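Local coordinates for NTP pyrophosphohydrolase MazG-like domain-containing protein (Vibrio sp. DAT722, PDB 2Q73) that probably hydrolyses nucleoside triphosphates to monophosphates and pyrophosphate with bound magnesium, as a putative house-cleaning enzyme of the MazG family, at residues F13-E18 and A70-V75; F25-E30 and Y64-L69; G32-S37 and E57-V62; G41-P46 and G53-E58. One frame throughout, in Å; residues are numbered along the deposited sequence.

Interaction 1 of 4, residues F13-E18 and A70-V75; sequences FDYAPE and ANIHGV
Tyr15 lies against Asn71 and Ile72 without a single direct hydrogen bond between the two segments; water carries the polar traffic instead. One water donates to Asp14 O (2.6 Å) and accepts from Asn71 ND2 (2.9 Å). A second water sits 2.7 Å from Tyr15 OH and donates to Ile72 O, taking up a backbone carbonyl in the last turn of helix 55-72. Between the two waters the phenol ring turns its edge to that turn: Tyr15 CE1 is 3.6 Å from Asn71 O, which lies close to the ring plane, and the amide plane of Asn71 stands 82° from the ring. With Tyr15 CG opposite the backbone N (chi1 -179°), the ring extends to the helix end. Pro17 CD, from the same loop, lies over one face of the ring, toward the rim. Lys11 of helix 3-13 adds a cation-pi contact, and Gln7 of that helix holds Asn71 OD1. Ile72 supplies the apolar part. Its CD1 methyl touches Ala16 O and Pro17 CA, both at 3.6 Å, and meets Tyr15 CE1 obliquely at 3.8 Å. Asp14 faces elsewhere, its carboxylate bound by the hydroxyls of Tyr23 and Tyr64. The contact thus lays the linker between helix 3-13 and helix 20-39 across the C-terminal end of helix 55-72, at the surface of this all-helical chain. That end is closed by a Schellman motif, with Gly74 at positive phi, Val75 N bonded to Ala70 O (2.8 Å) and a weaker bond from Gly74 N to Asn71 O.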
loop_
_atom_site.group_PDB
_atom_site.type_symbol
_atom_site.label_atom_id
_atom_site.label_comp_id
_atom_site.label_asym_id
_atom_site.label_seq_id
_atom_site.Cartn_x
_atom_site.Cartn_y
_atom_site.Cartn_z
ATOM N N PHE C 13 13.302 4.449 -21.534
ATOM C CA PHE C 13 12.133 3.692 -21.962
ATOM C C PHE C 13 10.797 4.352 -21.548
ATOM O O PHE C 13 9.794 4.261 -22.255
ATOM C CB PHE C 13 12.215 2.306 -21.295
ATOM C CG PHE C 13 11.031 1.417 -21.569
ATOM C CD1 PHE C 13 10.797 0.932 -22.862
ATOM C CD2 PHE C 13 10.170 1.044 -20.542
ATOM C CE1 PHE C 13 9.712 0.107 -23.124
ATOM C CE2 PHE C 13 9.077 0.219 -20.800
ATOM C CZ PHE C 13 8.851 -0.246 -22.101
ATOM N N ASP C 14 10.794 5.022 -20.407
ATOM C CA ASP C 14 9.546 5.381 -19.758
ATOM C C ASP C 14 9.776 6.582 -18.849
ATOM O O ASP C 14 10.060 6.441 -17.659
ATOM C CB ASP C 14 9.036 4.163 -18.962
ATOM C CG ASP C 14 7.687 4.403 -18.262
ATOM O OD1 ASP C 14 7.076 5.487 -18.428
ATOM O OD2 ASP C 14 7.242 3.484 -17.541
ATOM N N TYR C 15 9.626 7.770 -19.414
ATOM C CA TYR C 15 9.814 8.996 -18.655
ATOM C C TYR C 15 8.773 10.029 -19.079
ATOM O O TYR C 15 8.897 10.655 -20.129
ATOM C CB TYR C 15 11.243 9.534 -18.851
ATOM C CG TYR C 15 11.514 10.791 -18.070
ATOM C CD1 TYR C 15 11.517 10.775 -16.687
ATOM C CD2 TYR C 15 11.768 11.999 -18.722
ATOM C CE1 TYR C 15 11.750 11.927 -15.955
ATOM C CE2 TYR C 15 12.007 13.169 -17.995
ATOM C CZ TYR C 15 11.989 13.117 -16.608
ATOM O OH TYR C 15 12.218 14.247 -15.853
ATOM N N ALA C 16 7.745 10.184 -18.249
ATOM C CA ALA C 16 6.647 11.110 -18.543
ATOM C C ALA C 16 6.503 12.003 -17.299
ATOM O O ALA C 16 5.704 11.711 -16.417
ATOM C CB ALA C 16 5.372 10.326 -18.823
ATOM N N PRO C 17 7.330 13.059 -17.205
ATOM C CA PRO C 17 7.371 13.885 -15.981
ATOM C C PRO C 17 6.031 14.567 -15.623
ATOM O O PRO C 17 5.780 14.874 -14.462
ATOM C CB PRO C 17 8.446 14.935 -16.304
ATOM C CG PRO C 17 8.586 14.931 -17.798
ATOM C CD PRO C 17 8.290 13.522 -18.221
ATOM N N GLU C 18 5.166 14.775 -16.614
ATOM C CA GLU C 18 3.831 15.354 -16.370
ATOM C C GLU C 18 2.798 14.321 -15.921
ATOM O O GLU C 18 1.613 14.643 -15.771
ATOM C CB GLU C 18 3.324 15.995 -17.649
ATOM C CG GLU C 18 4.209 17.120 -18.215
ATOM C CD GLU C 18 3.554 17.788 -19.408
ATOM O OE1 GLU C 18 2.301 17.922 -19.424
ATOM O OE2 GLU C 18 4.277 18.192 -20.325
ATOM N N ALA C 70 11.842 7.747 -9.060
ATOM C CA ALA C 70 13.071 8.480 -8.785
ATOM C C ALA C 70 13.383 9.424 -9.949
ATOM O O ALA C 70 13.764 10.596 -9.737
ATOM C CB ALA C 70 14.232 7.529 -8.505
ATOM N N ASN C 71 13.224 8.925 -11.175
ATOM C CA ASN C 71 13.462 9.746 -12.357
ATOM C C ASN C 71 12.539 10.969 -12.384
ATOM O O ASN C 71 12.999 12.097 -12.614
ATOM C CB ASN C 71 13.286 8.912 -13.630
ATOM C CG ASN C 71 14.362 7.859 -13.792
ATOM O OD1 ASN C 71 15.527 8.085 -13.441
ATOM N ND2 ASN C 71 13.991 6.713 -14.349
ATOM N N ILE C 72 11.248 10.719 -12.175
ATOM C CA ILE C 72 10.182 11.743 -12.115
ATOM C C ILE C 72 10.498 12.844 -11.094
ATOM O O ILE C 72 10.268 14.034 -11.360
ATOM C CB ILE C 72 8.766 11.053 -11.823
ATOM C CG1 ILE C 72 8.323 10.205 -13.021
ATOM C CG2 ILE C 72 7.650 12.040 -11.491
ATOM C CD1 ILE C 72 8.477 10.886 -14.357
ATOM N N HIS C 73 11.035 12.444 -9.940
ATOM C CA HIS C 73 11.204 13.344 -8.801
ATOM C C HIS C 73 12.619 13.862 -8.633
ATOM O O HIS C 73 12.947 14.421 -7.586
ATOM C CB HIS C 73 10.703 12.677 -7.513
ATOM C CG HIS C 73 9.218 12.499 -7.491
ATOM N ND1 HIS C 73 8.358 13.520 -7.151
ATOM C CD2 HIS C 73 8.437 11.440 -7.806
ATOM C CE1 HIS C 73 7.112 13.086 -7.230
ATOM N NE2 HIS C 73 7.132 11.828 -7.625
ATOM N N GLY C 74 13.442 13.677 -9.664
ATOM C CA GLY C 74 14.809 14.203 -9.681
ATOM C C GLY C 74 15.726 13.561 -8.663
ATOM O O GLY C 74 16.668 14.199 -8.165
ATOM N N VAL C 75 15.457 12.294 -8.357
ATOM C CA VAL C 75 16.252 11.561 -7.372
ATOM C C VAL C 75 17.319 10.665 -8.020
ATOM O O VAL C 75 17.037 9.937 -8.972
ATOM C CB VAL C 75 15.363 10.707 -6.443
ATOM C CG1 VAL C 75 16.241 9.959 -5.426
ATOM C CG2 VAL C 75 14.316 11.583 -5.743
HETATM O O HOH W 1 11.272 7.069 -15.434
HETATM O O HOH W 2 11.240 15.231 -13.547
#

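Interaction 2 of 4, residues F25-E30 and Y64-L69; sequences FKLIEE and YYVCAL. With MG (magnesium ion), chain G.
Glu30, whose CG leans on Tyr65 CD1 at 3.8 Å, binds the magnesium ion through OE1 at 2.3 Å. The chain of Glu30 bends at chi2 (-57°), which lets its methylene graze the tyrosine while the carboxylate turns to the metal; the carboxylate and ring planes are nearly parallel, 3° apart. The Tyr65 ring is clasped on both faces. Lys26 CB sits over the middle of one face in a CH-pi contact, 3.5 Å from the ring centroid, and Tyr64 CD2, from the residue just before it, lies over the opposite face. Lys26 then folds back, bent at chi2 and chi3, so that its CE passes 3.6 Å from Tyr65 OH. Its ammonium group makes a long salt bridge to Glu30; another, to Glu29, is less certain, since Glu29 has two conformers. Beyond the ring the interface is aliphatic. Leu27 and Tyr65 run alongside in opposite senses, CB to CB 4.1 Å, and the leucine methyls part: CD1 meets Val66 CG2 at 4.1 Å and CD2 meets Leu69 CD1 at 3.7 Å. Leu34 and Leu59 of the second subunit pack on Leu27 and Leu69. The segments 25-30 and 64-69 of helices 20-39 and 55-72 run antiparallel at 163°, their axes 9.3 Å apart. Glu30, with Glu33, Glu58 and Asp61, belongs to the acidic EExxE and ExxD signature that gathers magnesium in the MazG fold.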
loop_
_atom_site.group_PDB
_atom_site.type_symbol
_atom_site.label_atom_id
_atom_site.label_comp_id
_atom_site.label_asym_id
_atom_site.label_seq_id
_atom_site.Cartn_x
_atom_site.Cartn_y
_atom_site.Cartn_z
ATOM N N PHE C 25 0.211 5.694 -8.571
ATOM C CA PHE C 25 -0.830 4.655 -8.670
ATOM C C PHE C 25 -0.252 3.293 -9.032
ATOM O O PHE C 25 -0.596 2.279 -8.418
ATOM C CB PHE C 25 -1.860 5.029 -9.732
ATOM C CG PHE C 25 -2.749 6.170 -9.356
ATOM C CD1 PHE C 25 -3.397 6.200 -8.114
ATOM C CD2 PHE C 25 -3.020 7.188 -10.290
ATOM C CE1 PHE C 25 -4.263 7.268 -7.787
ATOM C CE2 PHE C 25 -3.870 8.232 -9.971
ATOM C CZ PHE C 25 -4.483 8.278 -8.712
ATOM N N LYS C 26 0.630 3.254 -10.023
ATOM C CA LYS C 26 1.234 1.985 -10.424
ATOM C C LYS C 26 2.077 1.365 -9.325
ATOM O O LYS C 26 2.039 0.136 -9.154
ATOM C CB LYS C 26 2.068 2.127 -11.717
ATOM C CG LYS C 26 1.267 2.322 -13.029
ATOM C CD LYS C 26 0.236 1.243 -13.328
ATOM C CE LYS C 26 0.860 -0.151 -13.457
ATOM N NZ LYS C 26 -0.171 -1.215 -13.731
ATOM N N LEU C 27 2.840 2.183 -8.595
ATOM C CA LEU C 27 3.624 1.672 -7.462
ATOM C C LEU C 27 2.704 0.928 -6.479
ATOM O O LEU C 27 3.012 -0.200 -6.068
ATOM C CB LEU C 27 4.392 2.788 -6.715
ATOM C CG LEU C 27 5.093 2.336 -5.411
ATOM C CD1 LEU C 27 6.258 1.398 -5.748
ATOM C CD2 LEU C 27 5.585 3.546 -4.624
ATOM N N ILE C 28 1.609 1.577 -6.098
ATOM C CA ILE C 28 0.667 1.002 -5.122
ATOM C C ILE C 28 0.001 -0.269 -5.703
ATOM O O ILE C 28 -0.183 -1.252 -4.975
ATOM C CB ILE C 28 -0.367 2.034 -4.665
ATOM C CG1 ILE C 28 0.326 3.338 -4.188
ATOM C CG2 ILE C 28 -1.371 1.413 -3.605
ATOM C CD1 ILE C 28 1.332 3.152 -3.027
ATOM N N GLU C 29 -0.319 -0.259 -7.009
ATOM C CA GLU C 29 -0.877 -1.451 -7.659
ATOM C C GLU C 29 0.100 -2.606 -7.546
ATOM O O GLU C 29 -0.300 -3.741 -7.261
ATOM C CB GLU C 29 -1.198 -1.181 -9.138
ATOM C CG GLU C 29 -2.381 -0.304 -9.323
ATOM C CD GLU C 29 -2.454 0.245 -10.730
ATOM O OE1 GLU C 29 -2.380 -0.570 -11.673
ATOM O OE2 GLU C 29 -2.580 1.484 -10.874
ATOM N N GLU C 30 1.383 -2.329 -7.766
ATOM C CA GLU C 30 2.384 -3.420 -7.698
ATOM C C GLU C 30 2.609 -3.920 -6.283
ATOM O O GLU C 30 2.843 -5.114 -6.076
ATOM C CB GLU C 30 3.723 -3.028 -8.342
ATOM C CG GLU C 30 3.603 -2.614 -9.818
ATOM C CD GLU C 30 2.989 -3.661 -10.744
ATOM O OE1 GLU C 30 2.968 -4.874 -10.450
ATOM O OE2 GLU C 30 2.525 -3.252 -11.831
ATOM N N TYR C 64 10.775 -1.406 -10.334
ATOM C CA TYR C 64 10.626 -0.649 -11.573
ATOM C C TYR C 64 9.985 0.700 -11.270
ATOM O O TYR C 64 10.484 1.731 -11.706
ATOM C CB TYR C 64 9.776 -1.413 -12.589
ATOM C CG TYR C 64 9.549 -0.640 -13.880
ATOM C CD1 TYR C 64 10.384 -0.822 -14.977
ATOM C CD2 TYR C 64 8.494 0.282 -13.995
ATOM C CE1 TYR C 64 10.186 -0.109 -16.165
ATOM C CE2 TYR C 64 8.287 0.992 -15.171
ATOM C CZ TYR C 64 9.134 0.788 -16.252
ATOM O OH TYR C 64 8.952 1.494 -17.423
ATOM N N TYR C 65 8.895 0.696 -10.507
ATOM C CA TYR C 65 8.215 1.963 -10.188
ATOM C C TYR C 65 8.960 2.845 -9.193
ATOM O O TYR C 65 8.869 4.062 -9.291
ATOM C CB TYR C 65 6.731 1.741 -9.852
ATOM C CG TYR C 65 6.000 1.440 -11.117
ATOM C CD1 TYR C 65 5.634 0.122 -11.450
ATOM C CD2 TYR C 65 5.778 2.459 -12.063
ATOM C CE1 TYR C 65 4.995 -0.152 -12.675
ATOM C CE2 TYR C 65 5.173 2.200 -13.272
ATOM C CZ TYR C 65 4.787 0.896 -13.570
ATOM O OH TYR C 65 4.165 0.677 -14.749
ATOM N N VAL C 66 9.728 2.236 -8.281
ATOM C CA VAL C 66 10.646 2.993 -7.427
ATOM C C VAL C 66 11.673 3.749 -8.305
ATOM O O VAL C 66 11.881 4.944 -8.121
ATOM C CB VAL C 66 11.317 2.096 -6.349
ATOM C CG1 VAL C 66 12.507 2.801 -5.711
ATOM C CG2 VAL C 66 10.305 1.714 -5.248
ATOM N N CYS C 67 12.284 3.059 -9.271
ATOM C CA CYS C 67 13.213 3.738 -10.205
ATOM C C CYS C 67 12.506 4.789 -11.073
ATOM O O CYS C 67 13.050 5.883 -11.298
ATOM C CB CYS C 67 13.923 2.727 -11.094
ATOM S SG CYS C 67 15.072 1.672 -10.182
ATOM N N ALA C 68 11.315 4.453 -11.566
ATOM C CA ALA C 68 10.580 5.376 -12.442
ATOM C C ALA C 68 10.212 6.642 -11.665
ATOM O O ALA C 68 10.385 7.755 -12.163
ATOM C CB ALA C 68 9.351 4.719 -13.011
ATOM N N LEU C 69 9.754 6.471 -10.432
ATOM C CA LEU C 69 9.458 7.615 -9.553
ATOM C C LEU C 69 10.707 8.425 -9.234
ATOM O O LEU C 69 10.647 9.652 -9.133
ATOM C CB LEU C 69 8.806 7.140 -8.257
ATOM C CG LEU C 69 7.313 6.802 -8.372
ATOM C CD1 LEU C 69 6.875 5.891 -7.229
ATOM C CD2 LEU C 69 6.511 8.120 -8.372
HETATM MG MG MG G . 2.798 -6.930 -11.393
HETATM O O HOH W 3 1.992 -9.020 -12.228
#

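Interaction 3 of 4, residues G32-S37 and E57-V62; sequences GELSES and EELYDV. With MG (magnesium ion), chain G.
Glu33 and Glu58 reach one magnesium ion from facing helices by different side-chain shapes. Glu33 is extended beyond CG (chi2 -172°) and brings OE1 to 2.3 Å from the metal. Glu58 is folded at chi2 (-48°), curling across Glu33 CB to put its OE1 2.4 Å from the metal. The carboxylates stand almost perpendicular, 88° apart; their OE1 atoms are 3.3 Å from each other, not hydrogen-bonded, both bound to the magnesium ion. Asp61, one turn further along, adds OD2 at 2.5 Å; its other oxygen, OD1, is held by Lys84 of the second subunit. A metal-bound water donates to Glu58 OE2 and so steadies the oxygen that the ion does not use. Behind the site, Glu58 CB presses on Leu34 CA at 3.5 Å. Leu34 carries its CG on the carbonyl side of CB, setting CD1 3.5 Å from Leu59 CD2, with CD2 facing Val62 more loosely. Ser37 has its OG turned between the backbone N and the carbonyl carbon, from where it bonds back to Leu34 O at 2.8 Å and also lies beside Glu58 CG. The helices run antiparallel. With Glu30 completing the set, four carboxylates share one ion, one oxygen each, and their mutual repulsion is presumably offset by the metal, consistent with an ion that would meet the phosphates of a nucleotide substrate, as expected for this family.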
loop_
_atom_site.group_PDB
_atom_site.type_symbol
_atom_site.label_atom_id
_atom_site.label_comp_id
_atom_site.label_asym_id
_atom_site.label_seq_id
_atom_site.Cartn_x
_atom_site.Cartn_y
_atom_site.Cartn_z
ATOM N N GLY C 32 0.289 -4.075 -4.076
ATOM C CA GLY C 32 -0.851 -4.983 -3.818
ATOM C C GLY C 32 -0.661 -6.346 -4.456
ATOM O O GLY C 32 -0.975 -7.365 -3.866
ATOM N N GLU C 33 -0.132 -6.362 -5.676
ATOM C CA GLU C 33 0.181 -7.635 -6.341
ATOM C C GLU C 33 1.299 -8.363 -5.607
ATOM O O GLU C 33 1.266 -9.596 -5.502
ATOM C CB GLU C 33 0.534 -7.378 -7.813
ATOM C CG GLU C 33 -0.697 -6.897 -8.588
ATOM C CD GLU C 33 -0.498 -6.791 -10.106
ATOM O OE1 GLU C 33 0.633 -7.029 -10.612
ATOM O OE2 GLU C 33 -1.510 -6.488 -10.808
ATOM N N LEU C 34 2.286 -7.622 -5.093
ATOM C CA LEU C 34 3.297 -8.224 -4.226
ATOM C C LEU C 34 2.677 -8.927 -2.999
ATOM O O LEU C 34 3.051 -10.065 -2.662
ATOM C CB LEU C 34 4.333 -7.177 -3.760
ATOM C CG LEU C 34 5.443 -7.677 -2.811
ATOM C CD1 LEU C 34 6.307 -8.782 -3.476
ATOM C CD2 LEU C 34 6.310 -6.516 -2.403
ATOM N N SER C 35 1.755 -8.241 -2.335
ATOM C CA SER C 35 1.053 -8.807 -1.197
ATOM C C SER C 35 0.432 -10.151 -1.524
ATOM O O SER C 35 0.612 -11.114 -0.777
ATOM C CB SER C 35 -0.021 -7.821 -0.745
ATOM O OG SER C 35 -0.474 -8.233 0.510
ATOM N N GLU C 36 -0.258 -10.222 -2.666
ATOM C CA GLU C 36 -0.870 -11.460 -3.143
ATOM C C GLU C 36 0.164 -12.569 -3.393
ATOM O O GLU C 36 -0.047 -13.711 -2.966
ATOM C CB GLU C 36 -1.666 -11.189 -4.425
ATOM C CG GLU C 36 -2.506 -12.391 -4.904
ATOM C CD GLU C 36 -3.184 -12.140 -6.234
ATOM O OE1 GLU C 36 -2.954 -11.065 -6.854
ATOM O OE2 GLU C 36 -3.934 -13.038 -6.672
ATOM N N SER C 37 1.254 -12.248 -4.101
ATOM C CA SER C 37 2.312 -13.235 -4.380
ATOM C C SER C 37 2.933 -13.793 -3.094
ATOM O O SER C 37 3.226 -14.986 -3.013
ATOM C CB SER C 37 3.410 -12.668 -5.310
ATOM O OG SER C 37 4.217 -11.707 -4.622
ATOM N N GLU C 57 8.580 -11.583 -9.787
ATOM C CA GLU C 57 7.984 -10.611 -10.710
ATOM C C GLU C 57 7.473 -9.389 -9.982
ATOM O O GLU C 57 7.734 -8.256 -10.403
ATOM C CB GLU C 57 6.863 -11.237 -11.540
ATOM C CG GLU C 57 5.874 -10.237 -12.102
ATOM C CD GLU C 57 5.123 -10.754 -13.297
ATOM O OE1 GLU C 57 3.928 -11.103 -13.143
ATOM O OE2 GLU C 57 5.726 -10.814 -14.391
ATOM N N GLU C 58 6.756 -9.598 -8.877
ATOM C CA GLU C 58 6.146 -8.474 -8.188
ATOM C C GLU C 58 7.192 -7.582 -7.525
ATOM O O GLU C 58 7.039 -6.359 -7.550
ATOM C CB GLU C 58 5.066 -8.924 -7.176
ATOM C CG GLU C 58 4.021 -9.897 -7.770
ATOM C CD GLU C 58 3.423 -9.481 -9.119
ATOM O OE1 GLU C 58 3.488 -8.298 -9.493
ATOM O OE2 GLU C 58 2.855 -10.369 -9.800
ATOM N N LEU C 59 8.248 -8.183 -6.961
ATOM C CA LEU C 59 9.374 -7.413 -6.395
ATOM C C LEU C 59 10.071 -6.570 -7.467
ATOM O O LEU C 59 10.335 -5.378 -7.253
ATOM C CB LEU C 59 10.385 -8.320 -5.682
ATOM C CG LEU C 59 9.985 -8.912 -4.310
ATOM C CD1 LEU C 59 11.021 -9.895 -3.822
ATOM C CD2 LEU C 59 9.719 -7.830 -3.246
ATOM N N TYR C 60 10.339 -7.179 -8.619
ATOM C CA TYR C 60 10.888 -6.428 -9.749
ATOM C C TYR C 60 9.929 -5.290 -10.162
ATOM O O TYR C 60 10.362 -4.167 -10.422
ATOM C CB TYR C 60 11.182 -7.325 -10.952
ATOM C CG TYR C 60 11.802 -6.498 -12.065
ATOM C CD1 TYR C 60 13.166 -6.232 -12.076
ATOM C CD2 TYR C 60 11.001 -5.894 -13.037
ATOM C CE1 TYR C 60 13.733 -5.425 -13.084
ATOM C CE2 TYR C 60 11.549 -5.083 -14.027
ATOM C CZ TYR C 60 12.907 -4.852 -14.041
ATOM O OH TYR C 60 13.452 -4.055 -15.036
ATOM N N ASP C 61 8.631 -5.579 -10.224
ATOM C CA ASP C 61 7.687 -4.557 -10.650
ATOM C C ASP C 61 7.636 -3.370 -9.674
ATOM O O ASP C 61 7.494 -2.238 -10.111
ATOM C CB ASP C 61 6.286 -5.139 -10.849
ATOM C CG ASP C 61 6.198 -6.106 -12.027
ATOM O OD1 ASP C 61 7.141 -6.218 -12.840
ATOM O OD2 ASP C 61 5.141 -6.765 -12.135
ATOM N N VAL C 62 7.727 -3.629 -8.357
ATOM C CA VAL C 62 7.824 -2.553 -7.365
ATOM C C VAL C 62 9.121 -1.740 -7.602
ATOM O O VAL C 62 9.089 -0.485 -7.651
ATOM C CB VAL C 62 7.726 -3.101 -5.913
ATOM C CG1 VAL C 62 8.062 -2.005 -4.915
ATOM C CG2 VAL C 62 6.297 -3.656 -5.649
HETATM MG MG MG G . 2.798 -6.930 -11.393
HETATM O O HOH W 3 1.992 -9.020 -12.228
#

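Interaction 4 of 4, residues G41-P46 and G53-E58; sequences GKSGQP and GSVAEE. With MG (magnesium ion), chain G.
Two flat groups are met from out of plane here: the carbonyl of Lys42, which Val55 N approaches 30° from its plane, and the carboxylate of Glu57, which Gly53 N meets from above, 50° out. The arrangement is the N-terminal cap of helix 55-72, laid against the loop that leaves helix 20-39 through a Schellman motif at Gly41. Ser54 is the N-cap. Its OG, folded back over its own main chain (chi1 71°), accepts from Glu57 N at 3.0 Å and is also bonded to Leu51 O. The Glu57 side chain reaches back past the N-cap, OE1 accepting from Gly53 N at 3.0 Å. The one direct hydrogen bond between the segments runs from Val55 N to Lys42 O, 2.9 Å. Lys42 is the centre of an inverse gamma turn, and its carbonyl faces the first turn of the helix. A water then doubles the link: it donates to Lys42 O at 2.7 Å and to Gly44 O at 2.8 Å while accepting from Ala56 N at 2.9 Å, so early helical N-H groups are satisfied from the loop. The Lys42 side chain is extended beyond CG and runs alongside Gly53, its CD methylene on Gly53 O. Ser43 and Gln45 turn their polar ends to the second subunit, bonding His73 and Asn76 there. At the far end of the loop the Pro46 ring closes on the helix: its CG lies 3.6 Å from Ser54 OG, and its CD presses unusually tightly on Ala56 CB, 3.5 Å away.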
loop_
_atom_site.group_PDB
_atom_site.type_symbol
_atom_site.label_atom_id
_atom_site.label_comp_id
_atom_site.label_asym_id
_atom_site.label_seq_id
_atom_site.Cartn_x
_atom_site.Cartn_y
_atom_site.Cartn_z
ATOM N N GLY C 41 2.631 -17.625 -1.369
ATOM C CA GLY C 41 3.916 -18.325 -1.230
ATOM C C GLY C 41 4.648 -18.601 -2.534
ATOM O O GLY C 41 5.321 -19.645 -2.660
ATOM N N LYS C 42 4.536 -17.687 -3.505
ATOM C CA LYS C 42 5.107 -17.911 -4.852
ATOM C C LYS C 42 6.578 -17.486 -4.904
ATOM O O LYS C 42 6.972 -16.658 -5.733
ATOM C CB LYS C 42 4.244 -17.212 -5.929
ATOM C CG LYS C 42 2.885 -17.911 -6.068
ATOM C CD LYS C 42 1.907 -17.255 -7.032
ATOM C CE LYS C 42 0.912 -18.339 -7.498
ATOM N NZ LYS C 42 -0.105 -17.860 -8.485
ATOM N N SER C 43 7.373 -18.096 -4.021
ATOM C CA SER C 43 8.747 -17.690 -3.737
ATOM C C SER C 43 9.725 -18.408 -4.650
ATOM O O SER C 43 9.317 -19.207 -5.491
ATOM C CB SER C 43 9.089 -17.974 -2.270
ATOM O OG SER C 43 8.156 -17.320 -1.414
ATOM N N GLY C 44 11.014 -18.150 -4.453
ATOM C CA GLY C 44 12.068 -18.745 -5.271
ATOM C C GLY C 44 12.353 -17.951 -6.533
ATOM O O GLY C 44 11.768 -16.890 -6.759
ATOM N N GLN C 45 13.262 -18.463 -7.362
ATOM C CA GLN C 45 13.590 -17.818 -8.638
ATOM C C GLN C 45 12.902 -18.580 -9.777
ATOM O O GLN C 45 13.277 -19.700 -10.062
ATOM C CB GLN C 45 15.114 -17.782 -8.848
ATOM C CG GLN C 45 15.572 -17.021 -10.097
ATOM C CD GLN C 45 14.963 -15.634 -10.234
ATOM O OE1 GLN C 45 14.976 -14.830 -9.300
ATOM N NE2 GLN C 45 14.437 -15.340 -11.418
ATOM N N PRO C 46 11.860 -17.983 -10.393
ATOM C CA PRO C 46 11.100 -18.655 -11.453
ATOM C C PRO C 46 11.807 -18.733 -12.802
ATOM O O PRO C 46 12.619 -17.859 -13.124
ATOM C CB PRO C 46 9.849 -17.774 -11.581
ATOM C CG PRO C 46 10.319 -16.424 -11.199
ATOM C CD PRO C 46 11.273 -16.667 -10.064
ATOM N N GLY C 53 2.915 -13.606 -11.790
ATOM C CA GLY C 53 2.371 -13.697 -10.437
ATOM C C GLY C 53 3.356 -14.140 -9.361
ATOM O O GLY C 53 2.982 -14.240 -8.187
ATOM N N SER C 54 4.600 -14.427 -9.746
ATOM C CA SER C 54 5.624 -14.809 -8.777
ATOM C C SER C 54 6.049 -13.645 -7.869
ATOM O O SER C 54 5.932 -12.468 -8.221
ATOM C CB SER C 54 6.855 -15.375 -9.476
ATOM O OG SER C 54 7.548 -14.345 -10.161
ATOM N N VAL C 55 6.558 -13.982 -6.694
ATOM C CA VAL C 55 7.122 -12.975 -5.807
ATOM C C VAL C 55 8.241 -12.217 -6.545
ATOM O O VAL C 55 8.324 -10.986 -6.457
ATOM C CB VAL C 55 7.635 -13.618 -4.477
ATOM C CG1 VAL C 55 8.443 -12.601 -3.661
ATOM C CG2 VAL C 55 6.431 -14.103 -3.616
ATOM N N ALA C 56 9.069 -12.945 -7.286
ATOM C CA ALA C 56 10.150 -12.343 -8.094
ATOM C C ALA C 56 9.631 -11.258 -9.035
ATOM O O ALA C 56 10.175 -10.140 -9.077
ATOM C CB ALA C 56 10.907 -13.431 -8.883
ATOM N N GLU C 57 8.580 -11.583 -9.787
ATOM C CA GLU C 57 7.984 -10.611 -10.710
ATOM C C GLU C 57 7.473 -9.389 -9.982
ATOM O O GLU C 57 7.734 -8.256 -10.403
ATOM C CB GLU C 57 6.863 -11.237 -11.540
ATOM C CG GLU C 57 5.874 -10.237 -12.102
ATOM C CD GLU C 57 5.123 -10.754 -13.297
ATOM O OE1 GLU C 57 3.928 -11.103 -13.143
ATOM O OE2 GLU C 57 5.726 -10.814 -14.391
ATOM N N GLU C 58 6.756 -9.598 -8.877
ATOM C CA GLU C 58 6.146 -8.474 -8.188
ATOM C C GLU C 58 7.192 -7.582 -7.525
ATOM O O GLU C 58 7.039 -6.359 -7.550
ATOM C CB GLU C 58 5.066 -8.924 -7.176
ATOM C CG GLU C 58 4.021 -9.897 -7.770
ATOM C CD GLU C 58 3.423 -9.481 -9.119
ATOM O OE1 GLU C 58 3.488 -8.298 -9.493
ATOM O OE2 GLU C 58 2.855 -10.369 -9.800
HETATM MG MG MG G . 2.798 -6.930 -11.393
HETATM O O HOH W 4 9.217 -15.782 -6.957
HETATM O O HOH W 3 1.992 -9.020 -12.228
#

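From the N terminus, helix 3-13 runs into the loop of 13-18, which interaction 1 ties to the end of helix 55-72, closing the widest loop. Interactions 2 and 3 then fasten helix 20-39 to helix 55-72 at successive levels of an antiparallel pair, and interaction 4 closes the shortest loop, within the connection between them. The four are concentric along the chain and none cross. Interactions 1 and 2 meet through the Asp14 and Tyr64 pair. Interactions 2 and 3 converge on the magnesium ion, and 3 and 4 share Glu57 and Glu58. All four contacts also touch the second subunit, while interaction 1 lies far from the metal.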